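Extracellular sialidase/neuraminidase, putative (Aspergillus fumigatus, PDB 2XZI) acts as a Kdnase, probably hydrolysing glycosidic bonds of terminal deaminated neuraminic acid, a sialic acid. Local coordinates at residues F38-V43 with G103-V108; L70-T75 with P90-V95; F118-G123 with D183-G188. All blocks are in the same frame, centred on the assembly; numbering follows the deposited sequence.

Interaction 1 (F38-V43 with G103-V108); sequences FRIPAV and GNPTPV. With KDM (deamino-alpha-neuraminic acid), chain C.
Ala42 packs its methyl group against Pro105 and Pro107, and this is the tight part of the contact. Ala42 CB lies 3.5 Å from Pro107 CD and 3.5 Å from Pro105 O. The ring of Pro105 stands beside the same methyl, with its CB 3.9 Å from Ala42 CB. Ile40 meets this ring further along. Its CG2 branch reaches Pro105 CD at 3.9 Å, and the two side chains cross at about a right angle. The carbonyl oxygen Ile40 O also presses on the ring, 3.3 Å from Pro105 CG. It is buried and has no hydrogen-bond partner. Proline has no N-H to offer, and no hydrogen bond joins the segments. The strands run almost parallel, 8° apart.

The contact thins out toward the ligand. The side chain of Asn104 turns away from 38-43 and bonds to Val185 and Arg151. Ile40 CD1 leads away as well and lies over one face of the Arg39 guanidinium, near its rim. A bend in the Arg39 chain (chi3 60°) helps turn the edge of that group to the ligand carboxylate. Arg39 NH2 and NH1 both donate to O1A of the bound deamino-alpha-neuraminic acid, at 2.9 Å and 3.1 Å. Glu354 holds NE in a salt bridge. Arg245 and Arg302 also bond to the ligand, consistent with the arginine triad of sialidases. Inner strands of successive blades, parallel and not hydrogen-bonded to each other, are typical of the six-bladed sialidase beta-propeller.

Interaction 2 (L70-T75 with P90-V95); sequences LVYKRT and PLREVV
Tyr72 and Arg92 face each other across an antiparallel hydrogen-bonded pair, and their side chains leave the same face of the sheet. Arg92 CB sits over one face of the Tyr72 ring in a CH-pi contact, 3.9 Å from the ring centroid. The Arg92 chain then runs out extended along the ring, and its CD comes to 3.4 Å from Tyr72 OH. This hydroxyl lies at the edge of the guanidinium. The guanidinium plane stands steeply to the ring, at 79°. Tyr72 CG lies between the backbone N and the carbonyl carbon (chi1 75°), which swings the ring over the neighbouring segment.

The Val94 and Tyr72 side chains cross at about a right angle, and Val94 CG2 comes obliquely to the ring, 3.4 Å from Tyr72 CD1. The same methyl touches Leu70 CD1, since Leu70 and Val94 lie side by side and point the same way. Val94 and Val95 both oppose Leu70, which makes a classic beta bulge. Leu70 O takes a bond from Val94 N at 2.8 Å and a weak one from Val95 N. Leu70 N donates to Val95 O.

On the other face, Val71 CG2 meets Leu91 CD1 at 3.8 Å. The guanidinium groups of Arg74 and Arg92 are near each other, their planes 25° apart. Their like charges are probably eased by Glu89, which forms a salt bridge with Arg74, while Asn163 accepts a bond from Arg92. A water links Arg74 N to Pro90 O.

Strand 92-93 is the outermost strand of its sheet, and strand 51-58 flanks 68-74 on the other side. Leu70, Val94 and Val95 pack on strand 115-122 of the next sheet, and Trp165 meets the Tyr72 ring edge-to-face.

Interaction 3 (F118-G123 with D183-G188); sequences FLSWNG and DAVGPG
Asp183 begins the contact and reaches Ser120 through a water molecule. This water lies 2.7 Å from Ser120 OG and 2.9 Å from Asp183 OD2. The carboxylate is fixed further by a salt bridge from OD1 to Arg205. Ala184 comes next and turns its methyl away from strand 115-122, and the methyl touches Asn104. The Ala184 side chain is about 6 Å from the bound deamino-alpha-neuraminic acid, nearest atoms. Its CA packs 3.6 Å from Ser120 OG. Val185 makes the main contact. Its N donates to Ser120 OG over 3.3 Å, a rather long bond bent to 145°. The serine oxygen thus serves both the water and the loop backbone. Val185 CG1 sits between the backbone N and the carbonyl carbon (chi1 59°). It meets the strand backbone, 3.7 Å from Leu119 C. Val185 CG2 reaches Phe118 CB at 3.9 Å, while the phenyl ring leads away and meets Trp218 edge-to-face. The chain then leaves the strand through Gly186, with a cis peptide before Pro187. A loop crossing from one blade to the next beside the ligand pocket is typical of the sialidase beta-propeller.

How the interactions relate
From the N terminus, the chain first lays down strand 37-45, which interaction 1 joins to 101-109 after a long loop. That loop holds the rest of the first blade, and interaction 2 is nested inside it, closing a short loop between 70-75 and 90-95. The chain then enters the next blade. Strand 115-122 pairs with 101-109, so interactions 1 and 3 share a sheet. Interaction 3 follows in series and closes a second long loop, bringing the connection to the following blade against 115-122. No loops cross. Leu70 packs on Pro105 and Leu119, so interaction 2 meets one strand from each of the other two contacts.

Interaction 1 (F38-V43 with G103-V108)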
# COMPACT_ATOMS: atom_id res chain seq x y z
N PHE A 38 0.32 13.64 -2.80
CA PHE A 38 0.91 12.32 -2.62
C PHE A 38 -0.21 11.38 -2.25
O PHE A 38 -1.01 11.70 -1.38
CB PHE A 38 1.96 12.34 -1.54
CG PHE A 38 3.15 13.22 -1.88
CD1 PHE A 38 4.18 12.73 -2.65
CD2 PHE A 38 3.22 14.53 -1.41
CE1 PHE A 38 5.28 13.51 -2.97
CE2 PHE A 38 4.32 15.33 -1.75
CZ PHE A 38 5.35 14.81 -2.51
N ARG A 39 -0.29 10.26 -2.96
CA ARG A 39 -1.30 9.23 -2.71
C ARG A 39 -0.69 7.85 -2.86
O ARG A 39 0.46 7.72 -3.29
CB ARG A 39 -2.46 9.39 -3.70
CG ARG A 39 -3.43 10.53 -3.40
CD ARG A 39 -4.81 10.28 -4.00
NE ARG A 39 -5.35 9.06 -3.43
CZ ARG A 39 -6.27 8.29 -3.99
NH1 ARG A 39 -6.83 8.62 -5.15
NH2 ARG A 39 -6.62 7.17 -3.37
N ILE A 40 -1.45 6.84 -2.45
CA ILE A 40 -1.12 5.44 -2.74
C ILE A 40 0.16 4.98 -2.02
O ILE A 40 1.16 4.66 -2.66
CB ILE A 40 -1.06 5.14 -4.28
CG1 ILE A 40 -2.11 5.93 -5.09
CG2 ILE A 40 -1.22 3.65 -4.52
CD1 ILE A 40 -3.54 5.72 -4.69
N PRO A 41 0.13 4.95 -0.68
CA PRO A 41 1.29 4.58 0.14
C PRO A 41 1.66 3.10 0.12
O PRO A 41 0.81 2.23 -0.06
CB PRO A 41 0.85 4.96 1.56
CG PRO A 41 -0.65 4.79 1.51
CD PRO A 41 -1.02 5.36 0.16
N ALA A 42 2.94 2.83 0.32
CA ALA A 42 3.41 1.47 0.57
C ALA A 42 4.59 1.59 1.51
O ALA A 42 5.42 2.48 1.32
CB ALA A 42 3.85 0.83 -0.71
N VAL A 43 4.71 0.70 2.48
CA VAL A 43 5.81 0.75 3.45
C VAL A 43 6.32 -0.64 3.79
O VAL A 43 5.52 -1.59 3.94
CB VAL A 43 5.42 1.54 4.73
CG1 VAL A 43 4.33 0.80 5.55
CG2 VAL A 43 6.64 1.88 5.59
N GLY A 103 2.94 4.09 -10.82
CA GLY A 103 2.25 3.98 -9.54
C GLY A 103 1.98 2.59 -9.02
O GLY A 103 2.64 1.63 -9.41
N ASN A 104 0.98 2.51 -8.15
CA ASN A 104 0.64 1.25 -7.46
C ASN A 104 1.84 0.59 -6.78
O ASN A 104 2.10 -0.60 -6.98
CB ASN A 104 -0.01 0.26 -8.45
CG ASN A 104 -1.45 0.61 -8.75
OD1 ASN A 104 -1.73 1.61 -9.43
ND2 ASN A 104 -2.37 -0.19 -8.24
N PRO A 105 2.61 1.34 -5.97
CA PRO A 105 3.77 0.67 -5.38
C PRO A 105 3.38 -0.56 -4.56
O PRO A 105 2.51 -0.49 -3.69
CB PRO A 105 4.37 1.76 -4.47
CG PRO A 105 3.22 2.65 -4.17
CD PRO A 105 2.44 2.70 -5.43
N THR A 106 4.02 -1.69 -4.86
CA THR A 106 3.77 -2.95 -4.15
C THR A 106 5.12 -3.63 -3.86
O THR A 106 5.57 -4.49 -4.62
CB THR A 106 2.81 -3.87 -4.94
OG1 THR A 106 1.69 -3.10 -5.36
CG2 THR A 106 2.31 -5.02 -4.07
N PRO A 107 5.76 -3.25 -2.75
CA PRO A 107 7.08 -3.76 -2.38
C PRO A 107 7.02 -5.07 -1.62
O PRO A 107 6.03 -5.36 -0.94
CB PRO A 107 7.64 -2.64 -1.49
CG PRO A 107 6.42 -2.07 -0.82
CD PRO A 107 5.37 -2.09 -1.91
N VAL A 108 8.09 -5.87 -1.71
CA VAL A 108 8.29 -7.01 -0.84
C VAL A 108 9.80 -7.17 -0.59
O VAL A 108 10.59 -7.10 -1.52
CB VAL A 108 7.66 -8.32 -1.42
CG1 VAL A 108 8.22 -8.66 -2.81
CG2 VAL A 108 7.77 -9.49 -0.42
C2 KDM C . -8.63 5.13 -6.97
C1 KDM C . -9.38 5.43 -5.69
C3 KDM C . -7.13 5.43 -6.81
C4 KDM C . -6.22 4.57 -7.73
C5 KDM C . -6.95 3.87 -8.88
C6 KDM C . -8.10 3.01 -8.29
C7 KDM C . -9.04 2.44 -9.37
C8 KDM C . -10.04 1.46 -8.74
C9 KDM C . -11.01 0.93 -9.79
O5 KDM C . -6.03 3.07 -9.68
O1A KDM C . -8.87 6.24 -4.88
O1B KDM C . -10.48 4.84 -5.55
O4 KDM C . -5.22 5.44 -8.29
O6 KDM C . -8.92 3.74 -7.32
O7 KDM C . -9.75 3.53 -9.98
O8 KDM C . -9.36 0.33 -8.18
O9 KDM C . -10.26 0.15 -10.73
O2 KDM C . -9.21 6.00 -7.95

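Interaction 2 (L70-T75 with P90-V95)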
# COMPACT_ATOMS: atom_id res chain seq x y z
N LEU A 70 6.91 7.78 -9.14
CA LEU A 70 7.00 6.93 -7.96
C LEU A 70 8.12 7.44 -7.08
O LEU A 70 9.29 7.37 -7.47
CB LEU A 70 7.25 5.47 -8.34
CG LEU A 70 6.73 4.40 -7.38
CD1 LEU A 70 7.42 4.43 -6.01
CD2 LEU A 70 5.25 4.47 -7.21
N VAL A 71 7.74 7.95 -5.91
CA VAL A 71 8.68 8.60 -4.99
C VAL A 71 8.81 7.79 -3.70
O VAL A 71 8.03 6.88 -3.44
CB VAL A 71 8.28 10.08 -4.71
CG1 VAL A 71 8.34 10.90 -6.01
CG2 VAL A 71 6.90 10.20 -4.01
N TYR A 72 9.83 8.11 -2.90
CA TYR A 72 10.04 7.40 -1.66
C TYR A 72 10.87 8.19 -0.66
O TYR A 72 11.54 9.17 -1.03
CB TYR A 72 10.68 6.03 -1.91
CG TYR A 72 12.15 6.02 -2.28
CD1 TYR A 72 12.58 6.41 -3.54
CD2 TYR A 72 13.10 5.56 -1.38
CE1 TYR A 72 13.92 6.36 -3.89
CE2 TYR A 72 14.46 5.52 -1.72
CZ TYR A 72 14.86 5.91 -2.98
OH TYR A 72 16.20 5.87 -3.35
N LYS A 73 10.82 7.75 0.59
CA LYS A 73 11.74 8.19 1.63
C LYS A 73 12.23 6.99 2.39
O LYS A 73 11.52 6.01 2.56
CB LYS A 73 11.04 9.13 2.60
CG LYS A 73 10.68 10.49 2.03
CD LYS A 73 10.05 11.36 3.10
CE LYS A 73 9.84 12.74 2.54
NZ LYS A 73 9.46 13.72 3.57
N ARG A 74 13.46 7.06 2.88
CA ARG A 74 13.99 6.05 3.78
C ARG A 74 14.25 6.69 5.13
O ARG A 74 14.49 7.89 5.22
CB ARG A 74 15.34 5.53 3.28
CG ARG A 74 15.43 5.23 1.79
CD ARG A 74 16.74 4.48 1.52
NE ARG A 74 17.92 5.25 1.95
CZ ARG A 74 19.12 4.73 2.17
NH1 ARG A 74 19.34 3.43 2.05
NH2 ARG A 74 20.12 5.51 2.56
N THR A 75 14.26 5.88 6.18
CA THR A 75 14.87 6.30 7.42
C THR A 75 16.37 6.48 7.23
O THR A 75 17.02 5.74 6.46
CB THR A 75 14.54 5.35 8.60
OG1 THR A 75 14.97 4.01 8.30
CG2 THR A 75 13.04 5.37 8.84
N PRO A 90 15.25 13.14 3.01
CA PRO A 90 14.43 13.88 2.05
C PRO A 90 13.87 13.00 0.93
O PRO A 90 14.35 11.88 0.71
CB PRO A 90 15.41 14.91 1.45
CG PRO A 90 16.52 15.02 2.43
CD PRO A 90 16.64 13.65 3.05
N LEU A 91 12.85 13.50 0.27
CA LEU A 91 12.18 12.80 -0.82
C LEU A 91 13.15 12.42 -1.93
O LEU A 91 13.97 13.24 -2.36
CB LEU A 91 11.06 13.67 -1.38
CG LEU A 91 10.10 12.94 -2.31
CD1 LEU A 91 9.16 12.04 -1.50
CD2 LEU A 91 9.32 13.98 -3.09
N ARG A 92 13.04 11.18 -2.39
CA ARG A 92 13.77 10.66 -3.55
C ARG A 92 12.79 10.05 -4.55
O ARG A 92 11.59 9.96 -4.27
CB ARG A 92 14.77 9.59 -3.11
CG ARG A 92 15.85 10.06 -2.15
CD ARG A 92 16.73 8.89 -1.82
NE ARG A 92 17.79 9.24 -0.89
CZ ARG A 92 18.80 8.43 -0.60
NH1 ARG A 92 18.89 7.25 -1.17
NH2 ARG A 92 19.74 8.82 0.25
N GLU A 93 13.30 9.64 -5.71
CA GLU A 93 12.47 9.12 -6.79
C GLU A 93 12.97 7.73 -7.18
O GLU A 93 14.17 7.50 -7.34
CB GLU A 93 12.54 10.06 -7.99
CG GLU A 93 11.64 9.68 -9.16
CD GLU A 93 11.63 10.73 -10.24
OE1 GLU A 93 12.63 10.82 -10.97
OE2 GLU A 93 10.63 11.46 -10.32
N VAL A 94 12.03 6.79 -7.31
CA VAL A 94 12.35 5.48 -7.85
C VAL A 94 12.36 5.60 -9.37
O VAL A 94 13.34 5.21 -10.00
CB VAL A 94 11.33 4.41 -7.40
CG1 VAL A 94 11.62 3.10 -8.12
CG2 VAL A 94 11.38 4.20 -5.90
N VAL A 95 11.27 6.13 -9.93
CA VAL A 95 11.12 6.28 -11.39
C VAL A 95 10.15 7.42 -11.68
O VAL A 95 9.14 7.56 -11.00
CB VAL A 95 10.65 4.96 -12.06
CG1 VAL A 95 9.32 4.45 -11.46
CG2 VAL A 95 10.56 5.11 -13.58
O HOH W 1 14.97 9.01 0.99

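Interaction 3 (F118-G123 with D183-G188)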
# COMPACT_ATOMS: atom_id res chain seq x y z
N PHE A 118 7.11 -3.96 -7.27
CA PHE A 118 6.22 -4.03 -8.42
C PHE A 118 5.45 -2.73 -8.57
O PHE A 118 5.11 -2.10 -7.58
CB PHE A 118 5.25 -5.21 -8.27
CG PHE A 118 5.88 -6.56 -8.45
CD1 PHE A 118 6.47 -7.24 -7.37
CD2 PHE A 118 5.91 -7.17 -9.71
CE1 PHE A 118 7.09 -8.50 -7.55
CE2 PHE A 118 6.52 -8.43 -9.90
CZ PHE A 118 7.10 -9.08 -8.80
N LEU A 119 5.18 -2.34 -9.82
CA LEU A 119 4.54 -1.06 -10.12
C LEU A 119 3.63 -1.23 -11.32
O LEU A 119 3.88 -2.11 -12.14
CB LEU A 119 5.57 0.01 -10.52
CG LEU A 119 6.71 0.35 -9.58
CD1 LEU A 119 7.77 1.19 -10.29
CD2 LEU A 119 6.16 1.10 -8.39
N SER A 120 2.62 -0.38 -11.43
CA SER A 120 1.80 -0.25 -12.62
C SER A 120 2.21 1.01 -13.39
O SER A 120 2.71 1.98 -12.79
CB SER A 120 0.32 -0.17 -12.23
OG SER A 120 -0.13 -1.36 -11.59
N TRP A 121 2.02 0.98 -14.71
CA TRP A 121 2.28 2.14 -15.56
C TRP A 121 1.15 2.26 -16.57
O TRP A 121 0.60 1.25 -17.02
CB TRP A 121 3.59 1.91 -16.32
CG TRP A 121 3.92 2.97 -17.31
CD1 TRP A 121 4.65 4.09 -17.06
CD2 TRP A 121 3.57 3.01 -18.70
NE1 TRP A 121 4.77 4.84 -18.20
CE2 TRP A 121 4.11 4.21 -19.22
CE3 TRP A 121 2.83 2.17 -19.56
CZ2 TRP A 121 3.96 4.59 -20.57
CZ3 TRP A 121 2.66 2.56 -20.90
CH2 TRP A 121 3.23 3.76 -21.38
N ASN A 122 0.83 3.49 -16.95
CA ASN A 122 0.08 3.77 -18.18
C ASN A 122 0.63 5.02 -18.84
O ASN A 122 1.30 5.84 -18.20
CB ASN A 122 -1.45 3.85 -17.97
CG ASN A 122 -1.85 4.87 -16.93
OD1 ASN A 122 -2.09 4.53 -15.77
ND2 ASN A 122 -1.92 6.14 -17.34
N GLY A 123 0.30 5.17 -20.12
CA GLY A 123 0.77 6.30 -20.90
C GLY A 123 0.21 7.64 -20.52
O GLY A 123 -0.84 7.73 -19.88
N ASP A 183 -5.22 -2.75 -15.46
CA ASP A 183 -4.54 -3.68 -14.55
C ASP A 183 -4.14 -2.90 -13.31
O ASP A 183 -4.14 -1.66 -13.31
CB ASP A 183 -3.29 -4.32 -15.19
CG ASP A 183 -2.70 -5.43 -14.34
OD1 ASP A 183 -3.47 -6.07 -13.57
OD2 ASP A 183 -1.46 -5.65 -14.43
N ALA A 184 -3.80 -3.64 -12.26
CA ALA A 184 -3.28 -3.06 -11.02
C ALA A 184 -2.48 -4.11 -10.31
O ALA A 184 -2.83 -5.29 -10.33
CB ALA A 184 -4.40 -2.56 -10.12
N VAL A 185 -1.39 -3.69 -9.67
CA VAL A 185 -0.70 -4.52 -8.66
C VAL A 185 -0.89 -3.85 -7.30
O VAL A 185 -0.90 -2.61 -7.20
CB VAL A 185 0.79 -4.74 -9.01
CG1 VAL A 185 1.57 -3.41 -9.10
CG2 VAL A 185 1.44 -5.74 -8.04
N GLY A 186 -1.11 -4.66 -6.27
CA GLY A 186 -1.40 -4.11 -4.94
C GLY A 186 -2.52 -3.08 -5.00
O GLY A 186 -3.57 -3.34 -5.57
N PRO A 187 -2.29 -1.86 -4.49
CA PRO A 187 -1.04 -1.37 -3.94
C PRO A 187 -0.90 -1.67 -2.45
O PRO A 187 -1.90 -1.89 -1.77
CB PRO A 187 -1.16 0.13 -4.15
CG PRO A 187 -2.65 0.41 -3.96
CD PRO A 187 -3.32 -0.80 -4.59
N GLY A 188 0.33 -1.67 -1.96
CA GLY A 188 0.56 -1.87 -0.54
C GLY A 188 1.78 -2.71 -0.28
O GLY A 188 2.86 -2.18 -0.05
O HOH W 2 -0.22 -3.12 -13.67